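Local coordinates for putative ABC transporter, periplasmic binding protein, amino acid (Neisseria gonorrhoeae, PDB 2YJP), which binds L-cysteine as a two-lobed periplasmic solute receptor and probably delivers it to a membrane-bound ABC transporter for uptake, at residues Lys65-Tyr70 / Pro277-Lys282; Tyr112-Lys117 / Ala132-Phe137; Leu189-Asn194 / Asp203-Ala208. The protein carries 1 engineered substitution. All blocks are in the same frame, centred on the assembly; numbering follows the deposited sequence.

Contact 1. Residues Lys65-Tyr70 / Pro277-Lys282; sequences KPPFGY and PVYGEK. With CYS (cysteine), chain D.
A cis peptide bond between P66 and P67 kinks the loop and turns the ring of P67 toward V278 and Y279 at the end of helix 276-279. CB of P67 meets CG2 of V278 at 4.1 Å, a small apolar touch suited to a rigid ring against a beta-branched side chain. CG of Y279 is anti to the carbonyl carbon (chi1 -50°), and the side chain crosses those of P67 and F68 at about a right angle. Its OH lies 3.9 Å from CG of P67 and 3.7 Å from CZ of F68. That buried polar atom is satisfied by a hydrogen bond with the carbonyl oxygen of A214. K65 is paired with two successive residues, F68 and G69, its carbonyl O accepting from both backbone N atoms: a classic beta bulge at the turn end of the hairpin of strands 64-65 and 69-71, in a solute-binding protein of the type II fold. From this hairpin the extended side chain of K65 runs to the bound cysteine, with NZ 3.1 Å from its SG; a salt bridge with D212 and a hydrogen bond with OD1 of N124 also hold the amine. Within the helix end, CG1 of V278 sits 3.8 Å above the centre of the Y279 ring. A218, on helix 213-222, is touched by P67, V278 and Y279 alike, its small methyl fitting where three larger side chains converge.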
# COMPACT_ATOMS: atom_id res chain seq x y z
N LYS A 65 -5.00 -2.31 5.88
CA LYS A 65 -5.04 -2.47 4.45
C LYS A 65 -4.83 -3.96 4.07
O LYS A 65 -3.94 -4.31 3.27
CB LYS A 65 -4.02 -1.56 3.76
CG LYS A 65 -4.33 -1.33 2.28
CD LYS A 65 -3.14 -0.69 1.50
CE LYS A 65 -3.51 -0.49 0.08
NZ LYS A 65 -2.48 0.08 -0.82
N PRO A 66 -5.67 -4.84 4.62
CA PRO A 66 -5.47 -6.23 4.23
C PRO A 66 -5.79 -6.35 2.71
O PRO A 66 -6.71 -5.71 2.21
CB PRO A 66 -6.51 -6.98 5.06
CG PRO A 66 -7.65 -5.98 5.25
CD PRO A 66 -6.97 -4.60 5.28
N PRO A 67 -5.06 -7.20 1.99
CA PRO A 67 -4.07 -8.16 2.46
C PRO A 67 -2.63 -7.70 2.43
O PRO A 67 -1.73 -8.57 2.48
CB PRO A 67 -4.20 -9.28 1.43
CG PRO A 67 -4.53 -8.50 0.11
CD PRO A 67 -5.42 -7.38 0.57
N PHE A 68 -2.38 -6.40 2.36
CA PHE A 68 -1.02 -5.88 2.25
C PHE A 68 -0.33 -5.61 3.59
O PHE A 68 0.85 -5.94 3.77
CB PHE A 68 -1.05 -4.64 1.34
CG PHE A 68 -1.67 -4.94 0.00
CD1 PHE A 68 -0.98 -5.71 -0.91
CD2 PHE A 68 -2.97 -4.58 -0.29
CE1 PHE A 68 -1.51 -6.07 -2.14
CE2 PHE A 68 -3.55 -4.94 -1.51
CZ PHE A 68 -2.78 -5.72 -2.44
N GLY A 69 -1.09 -4.99 4.50
CA GLY A 69 -0.61 -4.69 5.84
C GLY A 69 -1.80 -4.52 6.74
O GLY A 69 -2.66 -3.65 6.49
N TYR A 70 -1.86 -5.37 7.76
CA TYR A 70 -2.97 -5.32 8.74
C TYR A 70 -2.55 -5.99 10.02
O TYR A 70 -1.42 -6.43 10.17
CB TYR A 70 -4.27 -5.94 8.16
CG TYR A 70 -4.18 -7.45 7.89
CD1 TYR A 70 -3.47 -7.95 6.75
CD2 TYR A 70 -4.78 -8.37 8.76
CE1 TYR A 70 -3.40 -9.31 6.49
CE2 TYR A 70 -4.68 -9.76 8.53
CZ TYR A 70 -3.98 -10.22 7.40
OH TYR A 70 -3.86 -11.59 7.18
N PRO A 277 -4.43 -16.51 -1.66
CA PRO A 277 -5.69 -16.95 -1.05
C PRO A 277 -6.82 -15.94 -1.33
O PRO A 277 -7.99 -16.31 -1.39
CB PRO A 277 -5.35 -17.07 0.45
CG PRO A 277 -3.87 -17.30 0.48
CD PRO A 277 -3.34 -16.42 -0.65
N VAL A 278 -6.47 -14.69 -1.53
CA VAL A 278 -7.48 -13.68 -1.71
C VAL A 278 -7.98 -13.69 -3.17
O VAL A 278 -9.19 -13.86 -3.43
CB VAL A 278 -6.98 -12.31 -1.30
CG1 VAL A 278 -7.96 -11.22 -1.75
CG2 VAL A 278 -6.71 -12.29 0.19
N TYR A 279 -7.05 -13.53 -4.12
CA TYR A 279 -7.46 -13.39 -5.50
C TYR A 279 -7.67 -14.72 -6.25
O TYR A 279 -8.36 -14.74 -7.24
CB TYR A 279 -6.50 -12.46 -6.25
CG TYR A 279 -6.27 -11.17 -5.52
CD1 TYR A 279 -7.30 -10.20 -5.45
CD2 TYR A 279 -5.05 -10.91 -4.89
CE1 TYR A 279 -7.11 -9.04 -4.81
CE2 TYR A 279 -4.87 -9.72 -4.23
CZ TYR A 279 -5.90 -8.79 -4.18
OH TYR A 279 -5.76 -7.59 -3.52
N GLY A 280 -7.08 -15.82 -5.77
CA GLY A 280 -7.09 -17.10 -6.50
C GLY A 280 -6.49 -16.97 -7.89
O GLY A 280 -5.52 -16.24 -8.08
N GLU A 281 -7.11 -17.63 -8.87
CA GLU A 281 -6.69 -17.56 -10.27
C GLU A 281 -7.20 -16.30 -10.99
O GLU A 281 -6.82 -16.05 -12.14
CB GLU A 281 -7.10 -18.82 -11.05
CG GLU A 281 -6.50 -20.15 -10.47
CD GLU A 281 -6.33 -21.28 -11.51
OE1 GLU A 281 -7.33 -21.71 -12.14
OE2 GLU A 281 -5.16 -21.73 -11.70
N LYS A 282 -7.98 -15.46 -10.29
CA LYS A 282 -8.62 -14.25 -10.87
C LYS A 282 -7.60 -13.14 -11.20
O LYS A 282 -7.84 -12.28 -12.06
CB LYS A 282 -9.74 -13.71 -9.95
CG LYS A 282 -11.12 -13.51 -10.59
CD LYS A 282 -11.91 -14.81 -10.61
N CYS D . -0.47 2.43 -2.79
CA CYS D . -1.28 3.67 -2.77
C CYS D . -0.43 4.84 -2.27
O CYS D . 0.80 4.65 -2.02
CB CYS D . -2.49 3.54 -1.85
SG CYS D . -2.10 3.09 -0.15
OXT CYS D . -0.96 5.95 -2.15

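Contact 2. Residues Tyr112-Lys117 / Ala132-Phe137; sequences YVRSGK and AEAVDF
The end of helix 109-114 comes up beside the chain entering strand 135-137, with CA of R114 and CA of V135 7.2 Å apart. V113 and V135 pack against each other through their CG1 methyls, but V113 is modelled with a distorted side chain, its chi1 of 113° far from any staggered value, so its methyl positions and the 3.7 Å between the two CG1 atoms are doubtful. CG1 of V135 lies anti to its carbonyl carbon (chi1 -52°), while its other methyl, CG2, sits 3.8 Å above one face of the F137 ring, toward the rim. Strand 135-137 pairs antiparallel with 237-244 at one end of a mixed sheet, whose long strands 142-151 and 237-244 probably run between the lobes, as in this family. V135 also touches A242 of that partner strand and V110 of the helix. R114 is exposed and only brushes A134, its NH1 approaching CB obliquely at 4.3 Å; NE makes a long, weak ion pair with E111. G116 then ends the helical path with a phi of 88°, a value at which a beta carbon would press against the preceding carbonyl oxygen.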
# COMPACT_ATOMS: atom_id res chain seq x y z
N TYR A 112 7.05 10.33 8.33
CA TYR A 112 7.55 9.38 9.32
C TYR A 112 8.93 8.93 8.93
O TYR A 112 9.80 8.74 9.78
CB TYR A 112 6.63 8.15 9.40
CG TYR A 112 5.46 8.25 10.38
CD1 TYR A 112 4.86 9.40 10.70
CD2 TYR A 112 4.97 7.18 10.98
CE1 TYR A 112 3.79 9.45 11.60
CE2 TYR A 112 3.89 7.23 11.83
CZ TYR A 112 3.31 8.34 12.15
OH TYR A 112 2.24 8.30 13.04
N VAL A 113 9.13 8.76 7.63
CA VAL A 113 10.44 8.37 7.14
C VAL A 113 11.37 9.58 7.12
O VAL A 113 12.55 9.44 7.41
CB VAL A 113 10.30 7.72 5.72
CG1 VAL A 113 10.88 8.49 4.71
CG2 VAL A 113 11.21 6.76 5.57
N ARG A 114 10.81 10.75 6.81
CA ARG A 114 11.61 11.96 6.75
C ARG A 114 12.17 12.35 8.11
O ARG A 114 13.35 12.73 8.23
CB ARG A 114 10.78 13.13 6.22
CG ARG A 114 11.62 14.22 5.60
CD ARG A 114 11.06 15.64 5.76
NE ARG A 114 9.61 15.71 5.72
CZ ARG A 114 8.89 15.98 4.63
NH1 ARG A 114 9.50 16.18 3.46
NH2 ARG A 114 7.56 16.06 4.73
N SER A 115 11.31 12.30 9.14
CA SER A 115 11.67 12.76 10.47
C SER A 115 12.46 11.70 11.25
O SER A 115 12.84 11.96 12.37
CB SER A 115 10.40 13.13 11.22
OG SER A 115 9.65 11.96 11.42
N GLY A 116 12.66 10.50 10.70
CA GLY A 116 13.38 9.46 11.42
C GLY A 116 12.49 8.60 12.29
O GLY A 116 12.97 7.70 12.98
N LYS A 117 11.19 8.82 12.28
CA LYS A 117 10.30 7.98 13.11
C LYS A 117 10.35 6.51 12.71
O LYS A 117 10.22 5.61 13.56
CB LYS A 117 8.86 8.48 13.13
CG LYS A 117 8.01 7.78 14.18
CD LYS A 117 6.60 8.44 14.34
N ALA A 132 8.94 11.08 -5.00
CA ALA A 132 10.36 10.85 -5.17
C ALA A 132 11.18 12.13 -4.92
O ALA A 132 12.35 12.03 -4.70
CB ALA A 132 10.65 10.25 -6.55
N GLU A 133 10.54 13.29 -4.92
CA GLU A 133 11.16 14.53 -4.45
C GLU A 133 11.36 14.55 -2.94
O GLU A 133 12.23 15.25 -2.44
CB GLU A 133 10.32 15.76 -4.86
CG GLU A 133 10.35 16.07 -6.34
CD GLU A 133 9.38 17.19 -6.72
OE1 GLU A 133 9.13 18.08 -5.88
OE2 GLU A 133 8.86 17.22 -7.86
N ALA A 134 10.55 13.80 -2.21
CA ALA A 134 10.56 13.88 -0.77
C ALA A 134 11.28 12.71 -0.11
O ALA A 134 11.80 12.88 1.02
CB ALA A 134 9.13 14.01 -0.27
N VAL A 135 11.29 11.55 -0.78
CA VAL A 135 11.90 10.32 -0.21
C VAL A 135 12.67 9.48 -1.29
O VAL A 135 12.50 9.70 -2.50
CB VAL A 135 10.82 9.39 0.50
CG1 VAL A 135 9.93 10.19 1.57
CG2 VAL A 135 9.94 8.60 -0.54
N ASP A 136 13.49 8.51 -0.89
CA ASP A 136 14.08 7.66 -1.91
C ASP A 136 13.42 6.29 -1.95
O ASP A 136 13.32 5.57 -0.92
CB ASP A 136 15.60 7.50 -1.77
CG ASP A 136 16.40 8.79 -2.11
OD1 ASP A 136 16.12 9.49 -3.13
OD2 ASP A 136 17.37 9.07 -1.37
N PHE A 137 12.99 5.90 -3.16
CA PHE A 137 12.36 4.60 -3.39
C PHE A 137 13.38 3.56 -3.81
O PHE A 137 14.16 3.80 -4.74
CB PHE A 137 11.32 4.73 -4.48
CG PHE A 137 10.05 5.42 -4.02
CD1 PHE A 137 9.06 4.71 -3.29
CD2 PHE A 137 9.83 6.77 -4.34
CE1 PHE A 137 7.88 5.36 -2.90
CE2 PHE A 137 8.66 7.41 -3.94
CZ PHE A 137 7.68 6.72 -3.23

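Contact 3. Residues Leu189-Asn194 / Asp203-Ala208; sequences LKFDQN and DGRGVA. With ZN (zinc ion), chain G; ZN (zinc ion), chain H.
L189 and R205 make the close part of this contact, a leucine methyl set against a flat cation. CD2 of L189 stands 3.8 Å above CZ of R205, over the centre of one guanidinium face, with NH1 and NH2 almost as near. The face of a guanidinium is poor in hydrogen-bonding capacity, so an apolar methyl can cover it while the N-H groups point outward around the rim. The arginine reaches this place by folding: its chain bends at chi2 (-86°) and chi3 (-95°), bringing the head back over L189 while the residue stays exposed to solvent. The two side chains cross at about a right angle.

Away from the leucine the contact thins out. NH2 of R205 comes no nearer to CZ of F191 than 4.5 Å and approaches the ring obliquely, a loose touch. A long charged chain suits such a margin because it can cover apolar atoms and still meet water. Each segment also carries a carboxylate that holds zinc. D192 OD2 binds one ion at 2.0 Å, sharing it with E105, whereas D203 OD2 lies at a longer 2.5 Å from another.

G204, with a phi of 75°, leaves helix 194-202 through a Schellman motif, a backbone shape that glycine adopts readily. Strand 187-191, this helix and strand 208-212 form a beta-alpha-beta crossover of the Rossmann-like type, with strand 166-170 lying between the two parallel strands. Q193 occupies the N-cap position, and F191 packs against T197 and A200 of the helix. R205 touches A200 as well, while L189 leans on T166, so the contact lies where the helix and the loop after it meet the edge of the sheet.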
# COMPACT_ATOMS: atom_id res chain seq x y z
N LEU A 189 -14.65 13.46 -0.29
CA LEU A 189 -14.69 13.37 1.16
C LEU A 189 -13.57 12.42 1.61
O LEU A 189 -13.53 11.27 1.23
CB LEU A 189 -16.04 12.85 1.62
CG LEU A 189 -16.27 12.76 3.13
CD1 LEU A 189 -16.30 14.08 3.74
CD2 LEU A 189 -17.62 12.31 3.44
N LYS A 190 -12.67 12.94 2.43
CA LYS A 190 -11.43 12.24 2.76
C LYS A 190 -11.41 11.80 4.25
O LYS A 190 -11.87 12.51 5.12
CB LYS A 190 -10.22 13.13 2.44
CG LYS A 190 -10.37 13.92 1.17
CD LYS A 190 -9.06 14.55 0.72
CE LYS A 190 -9.30 15.50 -0.46
NZ LYS A 190 -8.07 16.08 -1.08
N PHE A 191 -10.89 10.60 4.52
CA PHE A 191 -10.76 10.12 5.88
C PHE A 191 -9.32 9.66 6.05
O PHE A 191 -8.74 9.12 5.09
CB PHE A 191 -11.70 8.93 6.08
CG PHE A 191 -13.16 9.32 6.08
CD1 PHE A 191 -13.80 9.73 7.26
CD2 PHE A 191 -13.87 9.30 4.90
CE1 PHE A 191 -15.15 10.12 7.25
CE2 PHE A 191 -15.22 9.70 4.86
CZ PHE A 191 -15.85 10.08 6.02
N ASP A 192 -8.74 9.87 7.22
CA ASP A 192 -7.33 9.46 7.53
C ASP A 192 -7.05 7.96 7.33
O ASP A 192 -6.02 7.59 6.80
CB ASP A 192 -6.96 9.85 8.96
CG ASP A 192 -6.76 11.38 9.14
OD1 ASP A 192 -6.95 12.08 8.16
OD2 ASP A 192 -6.36 11.89 10.25
N GLN A 193 -7.98 7.10 7.76
CA GLN A 193 -7.80 5.68 7.86
C GLN A 193 -8.65 4.90 6.85
O GLN A 193 -9.78 5.35 6.52
CB GLN A 193 -8.25 5.25 9.25
CG GLN A 193 -7.55 6.00 10.33
CD GLN A 193 -7.91 5.42 11.73
OE1 GLN A 193 -7.86 4.21 11.94
NE2 GLN A 193 -8.27 6.29 12.68
N ASN A 194 -8.18 3.71 6.44
CA ASN A 194 -8.97 2.91 5.51
C ASN A 194 -10.30 2.47 6.10
O ASN A 194 -11.28 2.53 5.42
CB ASN A 194 -8.20 1.70 4.90
CG ASN A 194 -7.09 2.16 3.93
OD1 ASN A 194 -7.38 2.84 2.95
ND2 ASN A 194 -5.80 1.85 4.25
N ASP A 203 -21.95 3.32 5.08
CA ASP A 203 -22.96 4.22 5.64
C ASP A 203 -23.62 5.15 4.59
O ASP A 203 -24.47 5.96 4.93
CB ASP A 203 -22.36 5.06 6.74
CG ASP A 203 -21.98 4.23 8.00
OD1 ASP A 203 -22.46 3.09 8.21
OD2 ASP A 203 -21.15 4.73 8.82
N GLY A 204 -23.21 5.09 3.32
CA GLY A 204 -23.78 5.97 2.31
C GLY A 204 -23.29 7.42 2.37
O GLY A 204 -23.97 8.31 1.90
N ARG A 205 -22.10 7.66 2.93
CA ARG A 205 -21.58 9.01 2.99
C ARG A 205 -21.14 9.51 1.60
O ARG A 205 -21.04 10.72 1.37
CB ARG A 205 -20.47 9.09 4.03
CG ARG A 205 -20.94 9.10 5.53
CD ARG A 205 -21.28 10.51 5.99
NE ARG A 205 -20.19 11.23 6.67
CZ ARG A 205 -19.92 12.54 6.51
NH1 ARG A 205 -20.64 13.28 5.66
NH2 ARG A 205 -18.91 13.11 7.19
N GLY A 206 -20.90 8.59 0.68
CA GLY A 206 -20.58 8.88 -0.72
C GLY A 206 -21.15 7.78 -1.60
O GLY A 206 -21.55 6.73 -1.09
N VAL A 207 -21.20 8.01 -2.90
CA VAL A 207 -21.80 7.09 -3.87
C VAL A 207 -20.79 6.05 -4.34
O VAL A 207 -21.21 5.07 -4.94
CB VAL A 207 -22.35 7.81 -5.12
CG1 VAL A 207 -23.38 8.82 -4.70
CG2 VAL A 207 -21.25 8.51 -5.87
N ALA A 208 -19.49 6.27 -4.04
CA ALA A 208 -18.38 5.44 -4.50
C ALA A 208 -17.10 5.76 -3.72
O ALA A 208 -17.00 6.79 -3.04
CB ALA A 208 -18.13 5.66 -5.99
ZN ZN G . -5.15 10.72 11.34
ZN ZN H . -20.62 3.07 10.63

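Contact 1 spans most of the chain, and contacts 2 and 3 fall in succession between its two segments. Contact 2 lies on the opposite side of the chain's centre from contact 1, their centres about 27 Å apart; the same separation divides contacts 2 and 3, though both reach the mixed sheet that includes strands 135-137 and 187-191. Contact 2 touches neither, its nearest atoms being about 12 Å from contact 1 and about 10 Å from contact 3. Contacts 1 and 3 have centres about 21 Å apart yet touch, CB of K65 packing 3.9 Å from ND2 of N194. K65 lines the cysteine pocket, and N194 is hydrogen-bonded to H211, another pocket residue, consistent with two lobes closing around the amino acid.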